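Long-range contacts in nickel-dependent hydrogenase large subunit (Allochromatium vinosum, PDB 3MYR), which oxidises molecular hydrogen at a nickel-iron centre and passes the electrons to an acceptor, working as the large subunit of a heterodimeric hydrogenase: residues I10-E14 / H110-D115; F267-W271 / E544-T548. All coordinates share one frame; numbering follows the deposited sequence.

Contact 1 of 2, residues I10-E14 / H110-D115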
ATOM      1  N   ILE B  10      -5.799 -13.241  -7.742  1.00 23.09           N
ATOM      2  CA  ILE B  10      -4.784 -12.490  -8.426  1.00 21.25           C
ATOM      3  C   ILE B  10      -3.680 -12.290  -7.385  1.00 21.67           C
ATOM      4  O   ILE B  10      -3.910 -11.706  -6.326  1.00 22.01           O
ATOM      5  CB  ILE B  10      -5.375 -11.091  -8.864  1.00 21.24           C
ATOM      6  CG1 ILE B  10      -6.577 -11.333  -9.841  1.00 21.75           C
ATOM      7  CG2 ILE B  10      -4.296 -10.191  -9.607  1.00 16.10           C
ATOM      8  CD1 ILE B  10      -6.105 -11.804 -11.240  1.00 25.73           C
ATOM      9  N   THR B  11      -2.473 -12.682  -7.708  1.00 19.45           N
ATOM     10  CA  THR B  11      -1.352 -12.406  -6.814  1.00 21.14           C
ATOM     11  C   THR B  11      -0.498 -11.241  -7.354  1.00 20.20           C
ATOM     12  O   THR B  11      -0.753 -10.707  -8.426  1.00 20.89           O
ATOM     13  CB  THR B  11      -0.487 -13.653  -6.666  1.00 22.01           C
ATOM     14  OG1 THR B  11      -0.027 -14.047  -7.972  1.00 20.63           O
ATOM     15  CG2 THR B  11      -1.362 -14.846  -6.052  1.00 20.07           C
ATOM     16  N   ARG B  12       0.522 -10.860  -6.599  1.00 19.50           N
ATOM     17  CA  ARG B  12       1.336  -9.715  -6.966  1.00 19.93           C
ATOM     18  C   ARG B  12       0.501  -8.477  -7.156  1.00 18.50           C
ATOM     19  O   ARG B  12       0.743  -7.682  -8.072  1.00 18.18           O
ATOM     20  CB  ARG B  12       2.228 -10.038  -8.174  1.00 17.43           C
ATOM     21  CG  ARG B  12       3.462 -10.803  -7.645  1.00 19.50           C
ATOM     22  CD  ARG B  12       4.432 -11.186  -8.766  1.00 16.83           C
ATOM     23  NE  ARG B  12       3.818 -12.084  -9.759  1.00 21.03           N
ATOM     24  CZ  ARG B  12       3.594 -11.793 -11.047  1.00 23.80           C
ATOM     25  NH1 ARG B  12       3.872 -10.599 -11.584  1.00 22.74           N
ATOM     26  NH2 ARG B  12       3.140 -12.745 -11.864  1.00 25.38           N
ATOM     27  N   ILE B  13      -0.531  -8.357  -6.317  1.00 18.06           N
ATOM     28  CA  ILE B  13      -1.160  -7.075  -6.056  1.00 18.56           C
ATOM     29  C   ILE B  13      -1.214  -6.925  -4.541  1.00 19.86           C
ATOM     30  O   ILE B  13      -0.787  -7.824  -3.779  1.00 19.08           O
ATOM     31  CB  ILE B  13      -2.643  -7.048  -6.627  1.00 18.31           C
ATOM     32  CG1 ILE B  13      -3.516  -8.135  -5.942  1.00 15.23           C
ATOM     33  CG2 ILE B  13      -2.640  -7.316  -8.081  1.00 15.45           C
ATOM     34  CD1 ILE B  13      -5.041  -7.951  -6.153  1.00 19.27           C
ATOM     35  N   GLU B  14      -1.802  -5.825  -4.095  1.00 18.15           N
ATOM     36  CA  GLU B  14      -2.228  -5.739  -2.694  1.00 19.10           C
ATOM     37  C   GLU B  14      -3.697  -6.184  -2.587  1.00 19.11           C
ATOM     38  O   GLU B  14      -4.538  -5.754  -3.367  1.00 20.09           O
ATOM     39  CB  GLU B  14      -2.113  -4.290  -2.206  1.00 21.94           C
ATOM     40  CG  GLU B  14      -2.277  -4.179  -0.637  1.00 20.55           C
ATOM     41  CD  GLU B  14      -3.676  -4.624  -0.135  1.00 27.99           C
ATOM     42  OE1 GLU B  14      -3.736  -5.273   0.984  1.00 22.45           O
ATOM     43  OE2 GLU B  14      -4.692  -4.340  -0.849  1.00 23.82           O
ATOM     44  N   HIS B 110       8.801  -5.847  -8.003  1.00 18.91           N
ATOM     45  CA  HIS B 110       8.394  -6.950  -7.141  1.00 20.18           C
ATOM     46  C   HIS B 110       7.002  -7.435  -7.435  1.00 20.21           C
ATOM     47  O   HIS B 110       6.696  -8.615  -7.204  1.00 20.94           O
ATOM     48  CB  HIS B 110       8.575  -6.538  -5.653  1.00 21.60           C
ATOM     49  CG  HIS B 110       9.985  -6.120  -5.384  1.00 21.50           C
ATOM     50  ND1 HIS B 110      10.313  -4.913  -4.829  1.00 21.20           N
ATOM     51  CD2 HIS B 110      11.162  -6.684  -5.783  1.00 18.17           C
ATOM     52  CE1 HIS B 110      11.634  -4.772  -4.821  1.00 20.19           C
ATOM     53  NE2 HIS B 110      12.169  -5.849  -5.376  1.00 20.63           N
ATOM     54  N   LEU B 111       6.185  -6.577  -8.031  1.00 20.07           N
ATOM     55  CA  LEU B 111       4.801  -6.961  -8.415  1.00 20.82           C
ATOM     56  C   LEU B 111       4.596  -7.170  -9.925  1.00 21.94           C
ATOM     57  O   LEU B 111       3.963  -8.144 -10.317  1.00 23.57           O
ATOM     58  CB  LEU B 111       3.738  -5.980  -7.877  1.00 18.61           C
ATOM     59  CG  LEU B 111       3.877  -5.665  -6.349  1.00 25.04           C
ATOM     60  CD1 LEU B 111       2.652  -4.836  -5.871  1.00 23.77           C
ATOM     61  CD2 LEU B 111       3.964  -6.819  -5.493  1.00 21.35           C
ATOM     62  N   HIS B 112       5.184  -6.332 -10.770  1.00 20.25           N
ATOM     63  CA  HIS B 112       4.836  -6.343 -12.175  1.00 19.22           C
ATOM     64  C   HIS B 112       5.847  -7.192 -12.967  1.00 19.80           C
ATOM     65  O   HIS B 112       5.473  -7.944 -13.878  1.00 21.29           O
ATOM     66  CB  HIS B 112       4.877  -4.879 -12.747  1.00 19.04           C
ATOM     67  CG  HIS B 112       3.982  -4.656 -13.954  1.00 20.09           C
ATOM     68  ND1 HIS B 112       3.245  -5.658 -14.557  1.00 22.94           N
ATOM     69  CD2 HIS B 112       3.704  -3.529 -14.652  1.00 17.92           C
ATOM     70  CE1 HIS B 112       2.508  -5.147 -15.546  1.00 17.23           C
ATOM     71  NE2 HIS B 112       2.749  -3.848 -15.596  1.00 24.77           N
ATOM     72  N   ALA B 113       7.124  -7.105 -12.622  1.00 19.62           N
ATOM     73  CA  ALA B 113       8.182  -7.529 -13.557  1.00 20.04           C
ATOM     74  C   ALA B 113       8.106  -9.051 -13.915  1.00 22.34           C
ATOM     75  O   ALA B 113       8.414  -9.431 -15.078  1.00 22.22           O
ATOM     76  CB  ALA B 113       9.500  -7.190 -13.004  1.00 20.04           C
ATOM     77  N   LEU B 114       7.621  -9.898 -12.979  1.00 20.63           N
ATOM     78  CA  LEU B 114       7.514 -11.332 -13.273  1.00 21.89           C
ATOM     79  C   LEU B 114       6.479 -11.689 -14.351  1.00 22.94           C
ATOM     80  O   LEU B 114       6.441 -12.848 -14.813  1.00 24.20           O
ATOM     81  CB  LEU B 114       7.295 -12.194 -12.034  1.00 19.95           C
ATOM     82  CG  LEU B 114       8.440 -12.127 -10.996  1.00 22.25           C
ATOM     83  CD1 LEU B 114       8.153 -13.061  -9.794  1.00 24.19           C
ATOM     84  CD2 LEU B 114       9.822 -12.431 -11.607  1.00 22.48           C
ATOM     85  N   ASP B 115       5.665 -10.709 -14.758  1.00 22.61           N
ATOM     86  CA  ASP B 115       4.838 -10.845 -15.962  1.00 23.19           C
ATOM     87  C   ASP B 115       5.636 -10.772 -17.266  1.00 22.38           C
ATOM     88  O   ASP B 115       5.131 -11.155 -18.329  1.00 24.60           O
ATOM     89  CB  ASP B 115       3.705  -9.796 -16.063  1.00 22.32           C
ATOM     90  CG  ASP B 115       2.697  -9.870 -14.888  1.00 27.35           C
ATOM     91  OD1 ASP B 115       1.914  -8.880 -14.655  1.00 24.35           O
ATOM     92  OD2 ASP B 115       2.739 -10.879 -14.153  1.00 23.95           O
TER

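Contact 2 of 2, residues F267-W271 / E544-T548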
ATOM      1  N   PHE B 267      10.606  -4.817 -26.300  1.00 22.77           N
ATOM      2  CA  PHE B 267      10.231  -6.191 -26.707  1.00 23.30           C
ATOM      3  C   PHE B 267       8.713  -6.436 -26.625  1.00 24.35           C
ATOM      4  O   PHE B 267       8.248  -7.503 -26.968  1.00 24.54           O
ATOM      5  CB  PHE B 267      10.982  -7.234 -25.837  1.00 23.80           C
ATOM      6  CG  PHE B 267      12.488  -7.334 -26.166  1.00 26.16           C
ATOM      7  CD1 PHE B 267      13.402  -6.480 -25.567  1.00 26.57           C
ATOM      8  CD2 PHE B 267      12.960  -8.284 -27.090  1.00 25.04           C
ATOM      9  CE1 PHE B 267      14.780  -6.574 -25.872  1.00 26.62           C
ATOM     10  CE2 PHE B 267      14.353  -8.365 -27.417  1.00 23.87           C
ATOM     11  CZ  PHE B 267      15.227  -7.508 -26.811  1.00 25.72           C
ATOM     12  N   TYR B 268       7.951  -5.445 -26.180  1.00 23.76           N
ATOM     13  CA  TYR B 268       6.525  -5.639 -25.907  1.00 24.26           C
ATOM     14  C   TYR B 268       5.632  -4.489 -26.467  1.00 25.27           C
ATOM     15  O   TYR B 268       4.626  -4.111 -25.870  1.00 25.26           O
ATOM     16  CB  TYR B 268       6.340  -5.739 -24.381  1.00 22.43           C
ATOM     17  CG  TYR B 268       6.900  -7.042 -23.810  1.00 22.03           C
ATOM     18  CD1 TYR B 268       8.035  -7.028 -23.015  1.00 20.54           C
ATOM     19  CD2 TYR B 268       6.313  -8.286 -24.124  1.00 25.10           C
ATOM     20  CE1 TYR B 268       8.545  -8.206 -22.500  1.00 23.05           C
ATOM     21  CE2 TYR B 268       6.824  -9.476 -23.625  1.00 24.70           C
ATOM     22  CZ  TYR B 268       7.922  -9.428 -22.790  1.00 22.81           C
ATOM     23  OH  TYR B 268       8.431 -10.579 -22.189  1.00 21.97           O
ATOM     24  N   LYS B 269       6.006  -3.984 -27.632  1.00 25.36           N
ATOM     25  CA  LYS B 269       5.480  -2.767 -28.182  1.00 25.40           C
ATOM     26  C   LYS B 269       4.039  -3.020 -28.563  1.00 26.60           C
ATOM     27  O   LYS B 269       3.238  -2.088 -28.495  1.00 25.45           O
ATOM     28  CB  LYS B 269       6.265  -2.360 -29.441  1.00 25.23           C
ATOM     29  CG  LYS B 269       7.631  -1.658 -29.128  1.00 26.37           C
ATOM     30  CD  LYS B 269       8.413  -1.524 -30.483  1.00 30.96           C
ATOM     31  CE  LYS B 269       9.793  -0.969 -30.268  1.00 29.25           C
ATOM     32  NZ  LYS B 269      10.403  -0.452 -31.544  1.00 30.26           N
ATOM     33  N   ASP B 270       3.693  -4.261 -28.912  1.00 25.43           N
ATOM     34  CA  ASP B 270       2.278  -4.600 -29.191  1.00 27.07           C
ATOM     35  C   ASP B 270       1.377  -4.451 -27.914  1.00 25.39           C
ATOM     36  O   ASP B 270       0.148  -4.293 -28.024  1.00 25.96           O
ATOM     37  CB  ASP B 270       2.128  -6.021 -29.767  1.00 25.27           C
ATOM     38  CG  ASP B 270       2.681  -7.084 -28.820  1.00 31.69           C
ATOM     39  OD1 ASP B 270       1.941  -8.022 -28.429  1.00 30.23           O
ATOM     40  OD2 ASP B 270       3.856  -6.950 -28.393  1.00 35.48           O
ATOM     41  N   TRP B 271       1.980  -4.391 -26.728  1.00 24.71           N
ATOM     42  CA  TRP B 271       1.203  -4.146 -25.487  1.00 23.65           C
ATOM     43  C   TRP B 271       0.880  -2.664 -25.409  1.00 24.18           C
ATOM     44  O   TRP B 271       0.250  -2.194 -24.451  1.00 23.18           O
ATOM     45  CB  TRP B 271       1.960  -4.673 -24.223  1.00 23.00           C
ATOM     46  CG  TRP B 271       1.762  -6.176 -24.173  1.00 23.69           C
ATOM     47  CD1 TRP B 271       2.433  -7.112 -24.911  1.00 26.25           C
ATOM     48  CD2 TRP B 271       0.704  -6.873 -23.499  1.00 23.96           C
ATOM     49  NE1 TRP B 271       1.891  -8.366 -24.695  1.00 24.73           N
ATOM     50  CE2 TRP B 271       0.835  -8.259 -23.837  1.00 26.22           C
ATOM     51  CE3 TRP B 271      -0.335  -6.465 -22.619  1.00 19.76           C
ATOM     52  CZ2 TRP B 271      -0.064  -9.245 -23.371  1.00 24.85           C
ATOM     53  CZ3 TRP B 271      -1.159  -7.431 -22.084  1.00 22.68           C
ATOM     54  CH2 TRP B 271      -1.047  -8.823 -22.492  1.00 24.30           C
ATOM     55  N   GLU B 544      -1.607 -13.002 -19.780  1.00 25.06           N
ATOM     56  CA  GLU B 544      -2.020 -11.790 -20.467  1.00 25.34           C
ATOM     57  C   GLU B 544      -2.966 -10.988 -19.607  1.00 25.28           C
ATOM     58  O   GLU B 544      -2.996  -9.777 -19.680  1.00 25.07           O
ATOM     59  CB  GLU B 544      -2.713 -12.105 -21.795  1.00 25.54           C
ATOM     60  CG  GLU B 544      -1.843 -12.925 -22.829  1.00 25.26           C
ATOM     61  CD  GLU B 544      -1.986 -14.454 -22.708  1.00 29.52           C
ATOM     62  OE1 GLU B 544      -1.724 -15.163 -23.708  1.00 31.04           O
ATOM     63  OE2 GLU B 544      -2.332 -14.986 -21.627  1.00 28.63           O
ATOM     64  N   ILE B 545      -3.776 -11.659 -18.805  1.00 24.56           N
ATOM     65  CA  ILE B 545      -4.648 -10.958 -17.873  1.00 23.21           C
ATOM     66  C   ILE B 545      -3.784 -10.224 -16.824  1.00 23.84           C
ATOM     67  O   ILE B 545      -3.984  -9.025 -16.561  1.00 24.18           O
ATOM     68  CB  ILE B 545      -5.637 -11.946 -17.226  1.00 23.24           C
ATOM     69  CG1 ILE B 545      -6.758 -12.251 -18.223  1.00 24.97           C
ATOM     70  CG2 ILE B 545      -6.232 -11.346 -15.906  1.00 21.18           C
ATOM     71  CD1 ILE B 545      -7.785 -13.369 -17.700  1.00 25.97           C
ATOM     72  N   LEU B 546      -2.796 -10.937 -16.280  1.00 23.26           N
ATOM     73  CA  LEU B 546      -1.973 -10.408 -15.227  1.00 23.40           C
ATOM     74  C   LEU B 546      -1.222  -9.181 -15.734  1.00 23.58           C
ATOM     75  O   LEU B 546      -1.097  -8.220 -15.024  1.00 22.38           O
ATOM     76  CB  LEU B 546      -0.981 -11.477 -14.726  1.00 23.15           C
ATOM     77  CG  LEU B 546      -1.610 -12.744 -14.097  1.00 27.59           C
ATOM     78  CD1 LEU B 546      -0.491 -13.672 -13.593  1.00 29.42           C
ATOM     79  CD2 LEU B 546      -2.547 -12.419 -12.975  1.00 25.76           C
ATOM     80  N   ARG B 547      -0.664  -9.240 -16.939  1.00 22.83           N
ATOM     81  CA  ARG B 547       0.122  -8.087 -17.402  1.00 23.92           C
ATOM     82  C   ARG B 547      -0.690  -6.806 -17.343  1.00 22.91           C
ATOM     83  O   ARG B 547      -0.188  -5.801 -16.899  1.00 23.48           O
ATOM     84  CB  ARG B 547       0.588  -8.309 -18.862  1.00 22.45           C
ATOM     85  CG  ARG B 547       1.769  -9.163 -18.945  1.00 28.28           C
ATOM     86  CD  ARG B 547       2.127  -9.534 -20.394  1.00 32.52           C
ATOM     87  NE  ARG B 547       3.302 -10.362 -20.358  1.00 29.75           N
ATOM     88  CZ  ARG B 547       4.040 -10.722 -21.397  1.00 30.14           C
ATOM     89  NH1 ARG B 547       3.685 -10.414 -22.639  1.00 32.43           N
ATOM     90  NH2 ARG B 547       5.115 -11.451 -21.177  1.00 26.62           N
ATOM     91  N   THR B 548      -1.944  -6.857 -17.799  1.00 21.41           N
ATOM     92  CA  THR B 548      -2.804  -5.688 -17.874  1.00 22.30           C
ATOM     93  C   THR B 548      -3.365  -5.322 -16.508  1.00 22.78           C
ATOM     94  O   THR B 548      -3.260  -4.139 -16.069  1.00 21.96           O
ATOM     95  CB  THR B 548      -3.910  -5.881 -18.914  1.00 21.62           C
ATOM     96  OG1 THR B 548      -3.331  -5.807 -20.220  1.00 24.10           O
ATOM     97  CG2 THR B 548      -5.014  -4.769 -18.839  1.00 22.08           C
TER

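Contact 1 of 2, residues I10-E14 / H110-D115
Arg12 and Leu111 bring the two backbones closest, their CA atoms 4.7 Å apart. Segment 10-14 is irregular, with Arg12 in a left-handed helical conformation. Segment 110-115 carries the last part of helix 86-112, widened by a pi-type turn at 110-112; residues 113-115 still curl helically without its regular bonding, and Asp115 N bonds His112 O at 2.9 Å. The Arg12 side chain runs along this segment, bent at chi3 (-62°), which turns its guanidinium toward Asp115. There two nitrogens share one oxygen, an end-on salt bridge: Arg12 NH1 lies 2.8 Å and Arg12 NH2 3.0 Å from Asp115 OD2. The two planes stand 67° apart, with NH1 reaching OD2 from above the carboxylate plane and NH2 nearly in line with its C-O bond. Arg12 NH1 also donates to the backbone carbonyl, at 2.8 Å from Leu111 O. Leu114 lays its CB over the centre of one guanidinium face, 3.8 Å from Arg12 NH1, while Leu111 CB rests 3.5 Å from Arg12 O. Two partners on the small subunit chain, Gln46 O for NE and Ala47 O for NH2, complete the grip, fixing the rotation of the buried guanidinium. Asp115 OD1 turns instead to His550 ND1, with a weak bond from His112 ND1 as well. The contact thus ties the loop between strands 5-7 and 17-24 to the last part of helix 86-112, at the small-subunit interface; helix 543-551 covers it through His550, and helix 181-201 packs on His110.

Contact 2 of 2, residues F267-W271 / E544-T548
Trp271 pushes its indole against helix 543-551 and, with Arg547, carries most of the buried surface; Tyr268 adds a smaller share. Arg547 crosses the indole at about a right angle, its chain extended from CG to NE (chi3 180°), and this brings CD over one ring face. Arg547 CD stands 3.9 Å from the centroid of the six-membered ring of Trp271, 18° off the normal, a CH-pi contact. The far rim of the indole is set against the helix itself: Trp271 CH2 lies 3.6 Å from Glu544 O, with Glu544 CB also at this edge, and Trp271 CZ3 comes within 3.3 Å of Thr548 OG1, which is hydrogen-bonded with Thr426 OG1. Glu544, Arg547 and Thr548, spaced three and four residues from the first, form one side of a helical turn that receives the ring. Segment 267-271 lies in the loop after helix 236-265 and runs into a 3-10 segment, with Trp271 N bonded to Tyr268 O at 2.8 Å. The contact therefore joins the loop that follows that long helix to the helix that precedes the C-terminal cysteines. With Trp271 replaced by an alanine, a gap is likely to open along this side of the helix, and Arg547 CB and CD would lose the ring face beneath them. On the same side of the indole plane as CD, Arg547 NH1 stands above the plane near the ring nitrogen, 3.4 Å from Trp271 NE1; both are donors and do not bond to each other. Tyr268 reaches the guanidinium obliquely, Tyr268 CE2 3.4 Å from Arg547 NH1, with ring and guanidinium planes 79° apart. Arg547 NE donates to Asp115 O and NH2 to Ala176 O, and Tyr268 OH bonds both Trp116 O and Arg178 N.

Contact 1 closes before contact 2 opens along the chain, yet their centres are about 13 Å apart and both lie on the same side of the chain's centre. Helix 543-551 joins them: it forms half of contact 2, and its His550 lies beside contact 1. They touch directly where Arg547 NE approaches Asp115 O at 2.8 Å, a probable hydrogen bond, and Ile10 packs on Leu546. The last part of helix 86-112 is thus held between the N-terminal loop and helix 543-551. Contact 1 is nearer the nickel-iron centre and faces the small subunit, whereas contact 2 packs on helix 543-551 and lies away from the metal sites.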